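Local coordinates for protein peptidase M3B, oligoendopeptidase F (Enterococcus faecium, PDB 2QR4) that probably hydrolyses short peptides as a zinc-dependent metallo-oligoendopeptidase of the M3 family, at residues S506-K518 against A549-A562. Numbering follows the deposited sequence.
Sequences STGFSAASALAKK and AGVDMTQAAYIEDA
Tyr-558 fits as a knob into a hole on helix 506-518 formed by Thr-507, Ser-510, Ala-511 and Ala-514. Its chi1 of 81° holds CG between the backbone N and the carbonyl carbon, and the ring lies along the partner helix with its CE2 edge turned to the backbone: Thr-507 O and Ala-511 N lie near the ring plane, while Ser-510 CB comes in obliquely, 3.6 Å from CE2. The phenol OH ends beside the threonine, 3.6 Å from Thr-507 CB. Small side chains let the two backbones approach closely here. On one side of the tyrosine, Ser-513 and Ala-562 pack together, and Ser-510 OG, turned back to Ser-506 O by a 3.1 Å hydrogen bond, lies against Ile-559. On the other, the selenomethionine Met-553 brings its CE up to Ala-511 CB, and Val-551 CG2 touches both Leu-515 CD2 and, at 3.9 Å, Ala-514 CB. Phe-394 of helix 394-414 also touches Thr-507 and Met-553.

The packing gives way to looser contacts made by two partly exposed lysines at the C-terminal end of segment 506-518. Lys-518 lays its CE 3.4 Å from Gly-550 O, at the Schellman turn that ends helix 542-548, and the bent chain of Lys-517 reaches Asp-561 in a long salt bridge (NZ to OD2 3.9 Å).

The axes of helix segments 506-518 and 557-562 approach to 8.5 Å at a crossing angle of 76°, a steep helix-helix crossing with a single knob, Tyr-558; the loop leading from helix 542-548 into helix 557-579 also packs on helix 506-518, within the largely helical fold of an M3 peptidase.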
loop_
_atom_site.group_PDB
_atom_site.type_symbol
_atom_site.label_atom_id
_atom_site.label_comp_id
_atom_site.label_asym_id
_atom_site.label_seq_id
_atom_site.Cartn_x
_atom_site.Cartn_y
_atom_site.Cartn_z
ATOM N N SER A 506 14.374 -12.585 -21.343
ATOM C CA SER A 506 14.119 -13.432 -22.503
ATOM C C SER A 506 14.631 -12.846 -23.816
ATOM O O SER A 506 15.058 -13.587 -24.704
ATOM C CB SER A 506 12.623 -13.709 -22.617
ATOM O OG SER A 506 12.107 -14.086 -21.362
ATOM N N THR A 507 14.562 -11.526 -23.958
ATOM C CA THR A 507 15.045 -10.883 -25.181
ATOM C C THR A 507 16.557 -10.923 -25.180
ATOM O O THR A 507 17.191 -11.151 -26.219
ATOM C CB THR A 507 14.562 -9.416 -25.325
ATOM O OG1 THR A 507 14.996 -8.649 -24.201
ATOM C CG2 THR A 507 13.054 -9.356 -25.391
ATOM N N GLY A 508 17.126 -10.730 -23.992
ATOM C CA GLY A 508 18.571 -10.757 -23.804
ATOM C C GLY A 508 19.158 -12.121 -24.082
ATOM O O GLY A 508 20.178 -12.236 -24.759
ATOM N N PHE A 509 18.507 -13.155 -23.560
ATOM C CA PHE A 509 18.937 -14.530 -23.781
ATOM C C PHE A 509 18.917 -14.869 -25.269
ATOM O O PHE A 509 19.863 -15.454 -25.801
ATOM C CB PHE A 509 18.011 -15.484 -23.028
ATOM C CG PHE A 509 18.342 -16.940 -23.222
ATOM C CD1 PHE A 509 19.039 -17.642 -22.250
ATOM C CD2 PHE A 509 17.944 -17.609 -24.371
ATOM C CE1 PHE A 509 19.340 -18.989 -22.417
ATOM C CE2 PHE A 509 18.242 -18.952 -24.549
ATOM C CZ PHE A 509 18.934 -19.645 -23.570
ATOM N N SER A 510 17.828 -14.495 -25.933
ATOM C CA SER A 510 17.701 -14.694 -27.367
ATOM C C SER A 510 18.776 -13.925 -28.121
ATOM O O SER A 510 19.379 -14.456 -29.055
ATOM C CB SER A 510 16.303 -14.295 -27.844
ATOM O OG SER A 510 15.348 -15.206 -27.329
ATOM N N ALA A 511 19.036 -12.688 -27.704
ATOM C CA ALA A 511 20.085 -11.902 -28.343
ATOM C C ALA A 511 21.419 -12.605 -28.158
ATOM O O ALA A 511 22.177 -12.791 -29.120
ATOM C CB ALA A 511 20.139 -10.485 -27.801
ATOM N N ALA A 512 21.703 -13.027 -26.932
ATOM C CA ALA A 512 22.951 -13.721 -26.710
ATOM C C ALA A 512 23.045 -14.908 -27.682
ATOM O O ALA A 512 24.077 -15.113 -28.330
ATOM C CB ALA A 512 23.074 -14.167 -25.277
ATOM N N SER A 513 21.960 -15.665 -27.807
ATOM C CA SER A 513 21.942 -16.814 -28.717
ATOM C C SER A 513 22.254 -16.452 -30.171
ATOM O O SER A 513 23.010 -17.156 -30.833
ATOM C CB SER A 513 20.616 -17.569 -28.637
ATOM O OG SER A 513 20.602 -18.621 -29.587
ATOM N N ALA A 514 21.677 -15.354 -30.652
ATOM C CA ALA A 514 21.940 -14.852 -32.010
ATOM C C ALA A 514 23.385 -14.394 -32.196
ATOM O O ALA A 514 23.968 -14.540 -33.277
ATOM C CB ALA A 514 20.995 -13.703 -32.344
ATOM N N LEU A 515 23.956 -13.822 -31.144
ATOM C CA LEU A 515 25.332 -13.355 -31.195
ATOM C C LEU A 515 26.359 -14.493 -31.177
ATOM O O LEU A 515 27.373 -14.416 -31.857
ATOM C CB LEU A 515 25.596 -12.359 -30.064
ATOM C CG LEU A 515 25.011 -10.969 -30.294
ATOM C CD1 LEU A 515 25.215 -10.104 -29.067
ATOM C CD2 LEU A 515 25.657 -10.318 -31.548
ATOM N N ALA A 516 26.105 -15.546 -30.406
ATOM C CA ALA A 516 27.023 -16.686 -30.374
ATOM C C ALA A 516 26.999 -17.432 -31.704
ATOM O O ALA A 516 28.038 -17.926 -32.172
ATOM C CB ALA A 516 26.690 -17.636 -29.233
ATOM N N LYS A 517 25.813 -17.504 -32.306
ATOM C CA LYS A 517 25.628 -18.217 -33.569
ATOM C C LYS A 517 26.304 -17.485 -34.729
ATOM O O LYS A 517 26.815 -18.118 -35.647
ATOM C CB LYS A 517 24.143 -18.457 -33.846
ATOM C CG LYS A 517 23.854 -19.557 -34.874
ATOM C CD LYS A 517 23.670 -18.991 -36.281
ATOM C CE LYS A 517 22.460 -18.065 -36.353
ATOM N NZ LYS A 517 22.005 -17.840 -37.751
ATOM N N LYS A 518 26.337 -16.158 -34.676
ATOM C CA LYS A 518 27.067 -15.387 -35.686
ATOM C C LYS A 518 28.570 -15.548 -35.522
ATOM O O LYS A 518 29.315 -15.554 -36.514
ATOM C CB LYS A 518 26.709 -13.896 -35.629
ATOM C CG LYS A 518 25.371 -13.563 -36.247
ATOM C CD LYS A 518 25.071 -12.075 -36.188
ATOM C CE LYS A 518 23.668 -11.801 -36.730
ATOM N NZ LYS A 518 22.631 -12.665 -36.070
ATOM N N ALA A 549 25.034 -4.561 -33.713
ATOM C CA ALA A 549 25.747 -5.827 -33.561
ATOM C C ALA A 549 25.120 -6.938 -34.400
ATOM O O ALA A 549 25.571 -8.081 -34.348
ATOM C CB ALA A 549 25.815 -6.235 -32.096
ATOM N N GLY A 550 24.079 -6.601 -35.162
ATOM C CA GLY A 550 23.461 -7.548 -36.092
ATOM C C GLY A 550 22.181 -8.234 -35.632
ATOM O O GLY A 550 21.647 -9.082 -36.345
ATOM N N VAL A 551 21.682 -7.869 -34.451
ATOM C CA VAL A 551 20.442 -8.438 -33.924
ATOM C C VAL A 551 19.312 -7.413 -33.889
ATOM O O VAL A 551 19.323 -6.499 -33.071
ATOM C CB VAL A 551 20.640 -8.952 -32.504
ATOM C CG1 VAL A 551 19.377 -9.663 -32.009
ATOM C CG2 VAL A 551 21.833 -9.881 -32.454
ATOM N N ASP A 552 18.335 -7.567 -34.774
ATOM C CA ASP A 552 17.201 -6.662 -34.790
ATOM C C ASP A 552 16.090 -7.236 -33.926
ATOM O O ASP A 552 15.410 -8.180 -34.325
ATOM C CB ASP A 552 16.700 -6.420 -36.217
ATOM C CG ASP A 552 15.603 -5.359 -36.282
ATOM O OD1 ASP A 552 14.985 -5.064 -35.229
ATOM O OD2 ASP A 552 15.356 -4.817 -37.382
HETATM N N MSE A 553 15.907 -6.643 -32.751
HETATM C CA MSE A 553 14.992 -7.159 -31.741
HETATM C C MSE A 553 13.521 -6.824 -31.990
HETATM O O MSE A 553 12.635 -7.288 -31.264
HETATM C CB MSE A 553 15.429 -6.687 -30.360
HETATM C CG MSE A 553 16.613 -7.463 -29.809
HETATM SE SE MSE A 553 17.114 -6.777 -28.053
HETATM C CE MSE A 553 17.789 -8.389 -27.208
ATOM N N THR A 554 13.269 -6.015 -33.013
ATOM C CA THR A 554 11.908 -5.682 -33.406
ATOM C C THR A 554 11.328 -6.816 -34.241
ATOM O O THR A 554 10.110 -6.900 -34.424
ATOM C CB THR A 554 11.856 -4.396 -34.253
ATOM O OG1 THR A 554 12.663 -4.564 -35.417
ATOM C CG2 THR A 554 12.374 -3.198 -33.475
ATOM N N GLN A 555 12.205 -7.689 -34.736
ATOM C CA GLN A 555 11.800 -8.779 -35.627
ATOM C C GLN A 555 11.896 -10.140 -34.941
ATOM O O GLN A 555 12.608 -10.297 -33.962
ATOM C CB GLN A 555 12.630 -8.774 -36.913
ATOM C CG GLN A 555 12.474 -7.523 -37.784
ATOM C CD GLN A 555 11.043 -7.286 -38.229
ATOM O OE1 GLN A 555 10.579 -6.151 -38.272
ATOM N NE2 GLN A 555 10.333 -8.359 -38.555
ATOM N N ALA A 556 11.186 -11.121 -35.483
ATOM C CA ALA A 556 11.032 -12.434 -34.858
ATOM C C ALA A 556 12.236 -13.367 -35.046
ATOM O O ALA A 556 12.454 -14.285 -34.255
ATOM C CB ALA A 556 9.774 -13.102 -35.406
ATOM N N ALA A 557 13.010 -13.132 -36.098
ATOM C CA ALA A 557 14.030 -14.077 -36.526
ATOM C C ALA A 557 14.982 -14.483 -35.405
ATOM O O ALA A 557 15.305 -15.655 -35.258
ATOM C CB ALA A 557 14.814 -13.508 -37.707
ATOM N N TYR A 558 15.429 -13.525 -34.609
ATOM C CA TYR A 558 16.433 -13.832 -33.599
ATOM C C TYR A 558 15.870 -14.740 -32.517
ATOM O O TYR A 558 16.618 -15.500 -31.903
ATOM C CB TYR A 558 17.053 -12.563 -32.989
ATOM C CG TYR A 558 16.232 -11.894 -31.888
ATOM C CD1 TYR A 558 14.986 -11.328 -32.157
ATOM C CD2 TYR A 558 16.726 -11.792 -30.592
ATOM C CE1 TYR A 558 14.259 -10.699 -31.167
ATOM C CE2 TYR A 558 16.006 -11.150 -29.599
ATOM C CZ TYR A 558 14.772 -10.620 -29.884
ATOM O OH TYR A 558 14.039 -10.015 -28.878
ATOM N N ILE A 559 14.561 -14.682 -32.286
ATOM C CA ILE A 559 13.982 -15.586 -31.301
ATOM C C ILE A 559 13.722 -16.913 -31.973
ATOM O O ILE A 559 13.949 -17.978 -31.390
ATOM C CB ILE A 559 12.699 -15.033 -30.658
ATOM C CG1 ILE A 559 13.001 -13.710 -29.944
ATOM C CG2 ILE A 559 12.161 -16.018 -29.655
ATOM C CD1 ILE A 559 11.772 -12.927 -29.567
ATOM N N GLU A 560 13.274 -16.849 -33.220
ATOM C CA GLU A 560 13.085 -18.068 -33.997
ATOM C C GLU A 560 14.375 -18.898 -34.152
ATOM O O GLU A 560 14.320 -20.121 -34.111
ATOM C CB GLU A 560 12.369 -17.779 -35.327
ATOM C CG GLU A 560 10.834 -17.787 -35.144
ATOM C CD GLU A 560 10.060 -17.032 -36.214
ATOM O OE1 GLU A 560 10.663 -16.586 -37.214
ATOM O OE2 GLU A 560 8.823 -16.893 -36.050
ATOM N N ASP A 561 15.530 -18.242 -34.273
ATOM C CA ASP A 561 16.811 -18.960 -34.322
ATOM C C ASP A 561 17.103 -19.708 -33.015
ATOM O O ASP A 561 17.577 -20.842 -33.031
ATOM C CB ASP A 561 17.962 -18.008 -34.623
ATOM C CG ASP A 561 17.944 -17.496 -36.050
ATOM O OD1 ASP A 561 17.241 -18.098 -36.901
ATOM O OD2 ASP A 561 18.640 -16.486 -36.312
ATOM N N ALA A 562 16.818 -19.063 -31.889
ATOM C CA ALA A 562 17.022 -19.675 -30.592
ATOM C C ALA A 562 16.110 -20.897 -30.473
ATOM O O ALA A 562 16.560 -21.991 -30.120
ATOM C CB ALA A 562 16.729 -18.669 -29.481
#